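Local coordinates for protein dextranase (Pseudarthrobacter oxydans, PDB 6NZS) that catalyses the endohydrolysis of alpha-1,6-glucosidic linkages in dextran as a family 49 glycoside hydrolase, at residues T26-V31 and A260-G264; G217-N223 and Y237-Y243; N21-P25 and I59-K64. All coordinates share one frame; numbering follows the deposited sequence.

Contact 1 (T26-V31 and A260-G264)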
loop_
_atom_site.group_PDB
_atom_site.type_symbol
_atom_site.label_atom_id
_atom_site.label_comp_id
_atom_site.label_asym_id
_atom_site.label_seq_id
_atom_site.Cartn_x
_atom_site.Cartn_y
_atom_site.Cartn_z
ATOM N N THR A 26 22.462 2.720 3.428
ATOM C CA THR A 26 23.415 1.634 3.313
ATOM C C THR A 26 24.257 1.817 2.052
ATOM O O THR A 26 23.898 2.561 1.132
ATOM C CB THR A 26 22.695 0.287 3.290
ATOM O OG1 THR A 26 21.750 0.279 2.216
ATOM C CG2 THR A 26 21.953 0.072 4.597
ATOM N N GLY A 27 25.400 1.135 2.027
ATOM C CA GLY A 27 26.241 1.166 0.846
ATOM C C GLY A 27 25.562 0.533 -0.351
ATOM O O GLY A 27 24.595 -0.221 -0.231
ATOM N N ASN A 28 26.087 0.856 -1.539
ATOM C CA ASN A 28 25.497 0.335 -2.769
ATOM C C ASN A 28 25.464 -1.186 -2.778
ATOM O O ASN A 28 24.538 -1.784 -3.337
ATOM C CB ASN A 28 26.276 0.851 -3.977
ATOM C CG ASN A 28 25.993 2.307 -4.265
ATOM O OD1 ASN A 28 25.244 2.959 -3.540
ATOM N ND2 ASN A 28 26.594 2.829 -5.330
ATOM N N ASP A 29 26.446 -1.823 -2.146
ATOM C CA ASP A 29 26.577 -3.271 -2.132
ATOM C C ASP A 29 26.112 -3.895 -0.822
ATOM O O ASP A 29 26.487 -5.033 -0.522
ATOM C CB ASP A 29 28.027 -3.669 -2.423
ATOM C CG ASP A 29 29.014 -3.077 -1.418
ATOM O OD1 ASP A 29 28.628 -2.182 -0.628
ATOM O OD2 ASP A 29 30.187 -3.511 -1.421
ATOM N N GLU A 30 25.305 -3.181 -0.040
ATOM C CA GLU A 30 24.826 -3.647 1.255
ATOM C C GLU A 30 23.304 -3.751 1.250
ATOM O O GLU A 30 22.618 -3.064 0.489
ATOM C CB GLU A 30 25.262 -2.685 2.369
ATOM C CG GLU A 30 26.777 -2.621 2.565
ATOM C CD GLU A 30 27.193 -1.576 3.582
ATOM O OE1 GLU A 30 26.367 -0.698 3.904
ATOM O OE2 GLU A 30 28.353 -1.638 4.057
ATOM N N VAL A 31 22.778 -4.610 2.126
ATOM C CA VAL A 31 21.340 -4.744 2.350
ATOM C C VAL A 31 21.070 -4.515 3.831
ATOM O O VAL A 31 21.710 -5.140 4.682
ATOM C CB VAL A 31 20.833 -6.139 1.933
ATOM C CG1 VAL A 31 19.344 -6.276 2.239
ATOM C CG2 VAL A 31 21.098 -6.399 0.451
ATOM N N ALA A 260 16.736 -11.817 -4.699
ATOM C CA ALA A 260 17.292 -10.676 -5.405
ATOM C C ALA A 260 16.851 -9.392 -4.720
ATOM O O ALA A 260 15.698 -9.260 -4.298
ATOM C CB ALA A 260 16.824 -10.670 -6.858
ATOM N N TYR A 261 17.780 -8.445 -4.606
ATOM C CA TYR A 261 17.518 -7.123 -4.043
ATOM C C TYR A 261 18.077 -6.106 -5.028
ATOM O O TYR A 261 19.299 -5.990 -5.180
ATOM C CB TYR A 261 18.181 -6.983 -2.673
ATOM C CG TYR A 261 17.715 -5.789 -1.859
ATOM C CD1 TYR A 261 18.255 -4.528 -2.056
ATOM C CD2 TYR A 261 16.736 -5.935 -0.880
ATOM C CE1 TYR A 261 17.838 -3.449 -1.304
ATOM C CE2 TYR A 261 16.312 -4.854 -0.121
ATOM C CZ TYR A 261 16.862 -3.619 -0.340
ATOM O OH TYR A 261 16.432 -2.554 0.420
ATOM N N VAL A 262 17.188 -5.398 -5.712
ATOM C CA VAL A 262 17.561 -4.441 -6.747
ATOM C C VAL A 262 17.231 -3.043 -6.242
ATOM O O VAL A 262 16.060 -2.725 -5.995
ATOM C CB VAL A 262 16.814 -4.728 -8.058
ATOM C CG1 VAL A 262 17.171 -3.676 -9.108
ATOM C CG2 VAL A 262 17.140 -6.136 -8.555
ATOM N N LYS A 263 18.253 -2.202 -6.097
ATOM C CA LYS A 263 18.048 -0.784 -5.821
ATOM C C LYS A 263 17.913 -0.079 -7.164
ATOM O O LYS A 263 18.877 -0.031 -7.940
ATOM C CB LYS A 263 19.228 -0.232 -5.028
ATOM C CG LYS A 263 19.523 -1.029 -3.778
ATOM C CD LYS A 263 20.720 -0.481 -3.024
ATOM C CE LYS A 263 21.011 -1.356 -1.810
ATOM N NZ LYS A 263 21.977 -0.698 -0.898
ATOM N N GLY A 264 16.719 0.421 -7.463
ATOM C CA GLY A 264 16.466 1.022 -8.766
ATOM C C GLY A 264 14.976 1.104 -9.067
ATOM O O GLY A 264 14.141 1.018 -8.171
HETATM O O HOH W 1 21.912 1.716 -0.709
#
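Lys263 reaches from strand 260-263 to the type I turn Gly27-Glu30, and two charge-assisted hydrogen bonds carry the contact. Its NZ donates to Gly27 O at 2.7 Å and to Glu30 O at 2.8 Å, so one ammonium group is shared by the first and last residues of the turn. The side chain is extended beyond CG, and CE passes 3.3 Å from Glu30 O.

Within the turn, Glu30 N donates to Gly27 O from the opposite face of that carbonyl plane to Lys263 NZ. The extended Glu30 side chain reaches the start of the turn, where Gly27 N donates to its OE1 at 2.8 Å from above the carboxylate plane.

The apolar part is a CH-pi contact: Val31 CG1 lies over one face of the Tyr261 ring, 4.2 Å from its centroid. Tyr261 OH bonds to Glu287.

A methionine in place of Lys263 would probably cost both carbonyls this donor and leave the turn less firmly attached to the strand. A loop of the N-terminal Ig-like domain is thus fastened to the beta-helix through backbone carbonyls, a link that probably depends on the shape of the turn, which the Glu30 carboxylate helps to hold.

Contact 2 (G217-N223 and Y237-Y243)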
loop_
_atom_site.group_PDB
_atom_site.type_symbol
_atom_site.label_atom_id
_atom_site.label_comp_id
_atom_site.label_asym_id
_atom_site.label_seq_id
_atom_site.Cartn_x
_atom_site.Cartn_y
_atom_site.Cartn_z
ATOM N N GLY A 217 26.180 -5.984 -8.339
ATOM C CA GLY A 217 26.886 -4.720 -8.343
ATOM C C GLY A 217 26.159 -3.646 -9.122
ATOM O O GLY A 217 24.929 -3.663 -9.227
ATOM N N GLU A 218 26.913 -2.700 -9.677
ATOM C CA GLU A 218 26.319 -1.612 -10.439
ATOM C C GLU A 218 25.620 -2.148 -11.682
ATOM O O GLU A 218 26.186 -2.948 -12.435
ATOM C CB GLU A 218 27.414 -0.622 -10.840
ATOM C CG GLU A 218 26.951 0.461 -11.800
ATOM C CD GLU A 218 28.076 1.391 -12.235
ATOM O OE1 GLU A 218 29.252 1.107 -11.921
ATOM O OE2 GLU A 218 27.780 2.406 -12.904
ATOM N N VAL A 219 24.381 -1.706 -11.891
ATOM C CA VAL A 219 23.596 -2.066 -13.071
ATOM C C VAL A 219 23.086 -0.759 -13.672
ATOM O O VAL A 219 22.004 -0.272 -13.333
ATOM C CB VAL A 219 22.450 -3.039 -12.757
ATOM C CG1 VAL A 219 23.006 -4.410 -12.465
ATOM C CG2 VAL A 219 21.629 -2.568 -11.558
ATOM N N THR A 220 23.879 -0.166 -14.562
ATOM C CA THR A 220 23.507 1.075 -15.220
ATOM C C THR A 220 23.496 0.922 -16.733
ATOM O O THR A 220 23.447 1.929 -17.450
ATOM C CB THR A 220 24.450 2.205 -14.798
ATOM O OG1 THR A 220 25.803 1.773 -14.977
ATOM C CG2 THR A 220 24.225 2.560 -13.321
ATOM N N ASN A 221 23.525 -0.313 -17.229
ATOM C CA ASN A 221 23.632 -0.604 -18.653
ATOM C C ASN A 221 22.364 -1.224 -19.224
ATOM O O ASN A 221 22.381 -1.724 -20.358
ATOM C CB ASN A 221 24.824 -1.533 -18.895
ATOM C CG ASN A 221 24.681 -2.871 -18.179
ATOM O OD1 ASN A 221 23.866 -3.021 -17.264
ATOM N ND2 ASN A 221 25.483 -3.847 -18.590
ATOM N N LEU A 222 21.258 -1.196 -18.481
ATOM C CA LEU A 222 20.072 -1.928 -18.902
ATOM C C LEU A 222 19.358 -1.288 -20.085
ATOM O O LEU A 222 18.556 -1.961 -20.741
ATOM C CB LEU A 222 19.109 -2.106 -17.724
ATOM C CG LEU A 222 19.670 -2.921 -16.555
ATOM C CD1 LEU A 222 18.607 -3.064 -15.464
ATOM C CD2 LEU A 222 20.157 -4.284 -17.006
ATOM N N ASN A 223 19.608 -0.004 -20.369
ATOM C CA ASN A 223 18.930 0.636 -21.489
ATOM C C ASN A 223 19.335 0.036 -22.829
ATOM O O ASN A 223 18.571 0.140 -23.794
ATOM C CB ASN A 223 19.214 2.144 -21.522
ATOM C CG ASN A 223 18.637 2.889 -20.327
ATOM O OD1 ASN A 223 18.199 2.290 -19.342
ATOM N ND2 ASN A 223 18.642 4.213 -20.411
ATOM N N TYR A 237 21.939 -5.610 -6.373
ATOM C CA TYR A 237 22.179 -4.827 -7.578
ATOM C C TYR A 237 21.847 -3.367 -7.297
ATOM O O TYR A 237 20.923 -3.067 -6.538
ATOM C CB TYR A 237 21.314 -5.342 -8.743
ATOM C CG TYR A 237 21.380 -6.846 -8.913
ATOM C CD1 TYR A 237 20.577 -7.697 -8.154
ATOM C CD2 TYR A 237 22.250 -7.419 -9.834
ATOM C CE1 TYR A 237 20.650 -9.078 -8.301
ATOM C CE2 TYR A 237 22.320 -8.789 -10.004
ATOM C CZ TYR A 237 21.523 -9.618 -9.239
ATOM O OH TYR A 237 21.614 -10.981 -9.412
ATOM N N SER A 238 22.600 -2.452 -7.916
ATOM C CA SER A 238 22.501 -1.027 -7.615
ATOM C C SER A 238 22.447 -0.220 -8.907
ATOM O O SER A 238 23.382 -0.276 -9.713
ATOM C CB SER A 238 23.700 -0.573 -6.774
ATOM O OG SER A 238 23.718 0.842 -6.661
ATOM N N MET A 239 21.369 0.546 -9.093
ATOM C CA MET A 239 21.275 1.472 -10.219
ATOM C C MET A 239 21.856 2.843 -9.906
ATOM O O MET A 239 22.167 3.597 -10.836
ATOM C CB MET A 239 19.821 1.632 -10.678
ATOM C CG MET A 239 19.232 0.405 -11.373
ATOM S SD MET A 239 17.659 0.765 -12.171
ATOM C CE MET A 239 16.937 -0.873 -12.263
ATOM N N GLY A 240 22.015 3.175 -8.630
ATOM C CA GLY A 240 22.500 4.475 -8.217
ATOM C C GLY A 240 21.387 5.499 -8.074
ATOM O O GLY A 240 20.245 5.300 -8.492
ATOM N N SER A 241 21.739 6.636 -7.469
ATOM C CA SER A 241 20.767 7.707 -7.283
ATOM C C SER A 241 20.452 8.464 -8.565
ATOM O O SER A 241 19.470 9.216 -8.593
ATOM C CB SER A 241 21.290 8.701 -6.244
ATOM O OG SER A 241 22.485 9.315 -6.703
ATOM N N ASP A 242 21.250 8.285 -9.617
ATOM C CA ASP A 242 21.175 9.132 -10.802
ATOM C C ASP A 242 20.904 8.339 -12.076
ATOM O O ASP A 242 21.276 8.768 -13.171
ATOM C CB ASP A 242 22.432 9.992 -10.944
ATOM C CG ASP A 242 23.710 9.169 -11.036
ATOM O OD1 ASP A 242 23.676 7.944 -10.798
ATOM O OD2 ASP A 242 24.766 9.757 -11.359
ATOM N N TYR A 243 20.247 7.187 -11.948
ATOM C CA TYR A 243 19.867 6.392 -13.107
ATOM C C TYR A 243 18.696 5.510 -12.718
ATOM O O TYR A 243 18.640 5.005 -11.592
ATOM C CB TYR A 243 21.032 5.512 -13.580
ATOM C CG TYR A 243 20.652 4.407 -14.560
ATOM C CD1 TYR A 243 20.531 4.664 -15.924
ATOM C CD2 TYR A 243 20.437 3.100 -14.123
ATOM C CE1 TYR A 243 20.192 3.652 -16.819
ATOM C CE2 TYR A 243 20.092 2.088 -15.011
ATOM C CZ TYR A 243 19.977 2.367 -16.355
ATOM O OH TYR A 243 19.637 1.351 -17.232
HETATM O O HOH W 2 21.691 2.043 -19.624
#
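Tyr243 points its ring at the loop that follows strand 217-218 and meets it in two ways, by face and by hydroxyl. The ring lies beneath Thr220 because chi1 of 166° swings CG away from the backbone N of Tyr243; Thr220 CA stands over one face, 4.0 Å from the centroid, in a CH-pi contact displaced toward the rim. Thr220 CG2 reaches ring atom CD2 and comes nearer still to Met239 O, while Thr220 OG1 turns back to donate to Glu218 OE2.

Asn223 approaches from the opposite direction, its amide plane 35° from that of the ring. Its OD1 sits at the ring edge and accepts from Tyr243 OH at 2.7 Å, the hydroxyl standing well above the amide carbonyl plane; OD1 also accepts from Val246 N. Leu222 N adds a weak bond to the hydroxyl. A water donates to Tyr243 OH and to Thr220 O, and accepts from Asn223 N at 3.0 Å.

At the strand end, Val219 straddles two neighbours. Its CG1 approaches Tyr237 CD2 at 4.1 Å, and CG2 approaches Met239 CG at 3.8 Å. Beyond them Leu222 CD1 touches Met239 CE, and both side chains continue onto Ala245 and Phe266.

The backbones pair in parallel: Ser238 N donates to Gly217 O at 2.9 Å, and Val219 N to Ser238 O at 2.8 Å. This is the coil-to-coil stacking of a parallel beta-helix, here at its N-terminal end. Where the strand pairing stops, the phenol takes over, gripping the departing chain through one oxygen that both gives and accepts. Val219 O, buried between Met239 and Tyr243, has no polar partner in the model, a cost that the surrounding packing presumably has to repay.

Contact 3 (N21-P25 and I59-K64)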
loop_
_atom_site.group_PDB
_atom_site.type_symbol
_atom_site.label_atom_id
_atom_site.label_comp_id
_atom_site.label_asym_id
_atom_site.label_seq_id
_atom_site.Cartn_x
_atom_site.Cartn_y
_atom_site.Cartn_z
ATOM N N ASN A 21 22.008 -1.146 10.387
ATOM C CA ASN A 21 22.146 0.292 10.186
ATOM C C ASN A 21 20.782 0.920 10.444
ATOM O O ASN A 21 19.847 0.711 9.658
ATOM C CB ASN A 21 22.633 0.575 8.765
ATOM C CG ASN A 21 22.869 2.048 8.500
ATOM O OD1 ASN A 21 22.244 2.913 9.114
ATOM N ND2 ASN A 21 23.758 2.341 7.547
ATOM N N THR A 22 20.669 1.691 11.527
ATOM C CA THR A 22 19.440 2.403 11.855
ATOM C C THR A 22 19.566 3.903 11.660
ATOM O O THR A 22 18.651 4.641 12.036
ATOM C CB THR A 22 18.992 2.117 13.289
ATOM O OG1 THR A 22 20.059 2.437 14.200
ATOM C CG2 THR A 22 18.581 0.661 13.456
ATOM N N THR A 23 20.675 4.378 11.090
ATOM C CA THR A 23 20.991 5.800 11.116
ATOM C C THR A 23 21.189 6.452 9.758
ATOM O O THR A 23 21.100 7.680 9.681
ATOM C CB THR A 23 22.252 6.071 11.958
ATOM O OG1 THR A 23 23.385 5.477 11.323
ATOM C CG2 THR A 23 22.105 5.505 13.367
ATOM N N GLY A 24 21.477 5.697 8.704
ATOM C CA GLY A 24 21.823 6.312 7.449
ATOM C C GLY A 24 21.694 5.362 6.282
ATOM O O GLY A 24 21.299 4.201 6.431
ATOM N N PRO A 25 22.007 5.851 5.084
ATOM C CA PRO A 25 21.871 5.013 3.890
ATOM C C PRO A 25 22.884 3.885 3.908
ATOM O O PRO A 25 24.017 4.049 4.364
ATOM C CB PRO A 25 22.155 5.989 2.741
ATOM C CG PRO A 25 22.990 7.061 3.365
ATOM C CD PRO A 25 22.457 7.215 4.761
ATOM N N ILE A 59 13.906 2.356 6.670
ATOM C CA ILE A 59 13.800 3.458 7.626
ATOM C C ILE A 59 13.502 4.738 6.856
ATOM O O ILE A 59 13.769 4.828 5.647
ATOM C CB ILE A 59 15.071 3.590 8.507
ATOM C CG1 ILE A 59 16.264 4.124 7.707
ATOM C CG2 ILE A 59 15.416 2.259 9.139
ATOM C CD1 ILE A 59 17.509 4.404 8.585
ATOM N N PRO A 60 12.918 5.739 7.523
ATOM C CA PRO A 60 12.483 6.957 6.821
ATOM C C PRO A 60 13.646 7.661 6.136
ATOM O O PRO A 60 14.681 7.932 6.752
ATOM C CB PRO A 60 11.878 7.814 7.944
ATOM C CG PRO A 60 11.435 6.810 8.977
ATOM C CD PRO A 60 12.470 5.721 8.927
ATOM N N ARG A 61 13.466 7.953 4.848
ATOM C CA ARG A 61 14.478 8.590 4.004
ATOM C C ARG A 61 15.739 7.755 3.869
ATOM O O ARG A 61 16.780 8.273 3.457
ATOM C CB ARG A 61 14.864 10.001 4.486
ATOM C CG ARG A 61 13.712 10.887 4.861
ATOM C CD ARG A 61 14.153 12.358 4.889
ATOM N NE ARG A 61 13.042 13.215 5.274
ATOM C CZ ARG A 61 12.760 13.547 6.526
ATOM N NH1 ARG A 61 13.537 13.130 7.519
ATOM N NH2 ARG A 61 11.705 14.305 6.780
ATOM N N SER A 62 15.692 6.469 4.234
ATOM C CA SER A 62 16.910 5.678 4.394
ATOM C C SER A 62 17.896 6.323 5.365
ATOM O O SER A 62 19.091 6.038 5.303
ATOM C CB SER A 62 17.604 5.344 3.059
ATOM O OG SER A 62 17.202 4.076 2.556
ATOM N N GLY A 63 17.418 7.181 6.260
ATOM C CA GLY A 63 18.281 7.857 7.210
ATOM C C GLY A 63 19.041 9.027 6.639
ATOM O O GLY A 63 19.874 9.613 7.343
ATOM N N LYS A 64 18.784 9.382 5.387
ATOM C CA LYS A 64 19.461 10.504 4.761
ATOM C C LYS A 64 18.878 11.822 5.248
ATOM O O LYS A 64 17.708 11.911 5.634
ATOM C CB LYS A 64 19.321 10.425 3.240
ATOM C CG LYS A 64 20.055 9.248 2.636
ATOM C CD LYS A 64 19.884 9.220 1.128
ATOM C CE LYS A 64 18.585 8.539 0.745
ATOM N NZ LYS A 64 18.377 8.533 -0.734
#
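Lys64 meets Pro25 early along its length: CB leads to CG, which packs against the proline ring, 3.7 Å from Pro25 CG and almost as near Pro25 CD. CD carries the chain straight on past the ring, and the bend at chi3 (-84°) then turns CE aside toward NZ, which donates to Glu287 O. The aliphatic stem therefore serves the proline and the ammonium a different loop.

Ile59 supplies a second touch, a methyl laid against peptide groups: its CD1 lies 3.6 Å from Thr22 O and 4.0 Å from Thr23 N. That backbone is bent by Asn21, whose OD1 accepts from Thr23 N and Gly24 N, each at 2.9 Å, the bonds of an Asx turn and of the wider Asx motif.

Between these touches Gly24 and Gly63 bring their CA atoms to 3.9 Å; a CB on Gly63 would run into Gly24 CA. No hydrogen bond crosses directly, and Gly24 O and Ser62 O, both acceptors, face each other at 3.1 Å. Arg32 donates to Asn21 O and Gly24 O, and weakly to Ser62 O. Its positive charge probably offsets repulsion among these oxygens, allowing the two loops of the Ig-like domain to approach so closely.

In the fold
All three contacts are partly buried, none deep in the chain; contact 2 lies farthest out, its centre about 26 Å from that of the chain. Contacts 1 and 3 use consecutive parts of the loop between strands 18-20 and 31-33. Contact 3 keeps it within the N-terminal Ig-like domain, by loop packing without direct hydrogen bonds, whereas contact 1 carries it across to the beta-helix on a lysine. Contact 2 belongs to the beta-helix, adding parallel strand pairing and tyrosine contacts. One side of contact 1 and one of contact 2 come from neighbouring strands, 260-263 and 235-238, probably joined by the bond from Lys263 N to Tyr237 O. Contact 1 touches both others, which do not meet.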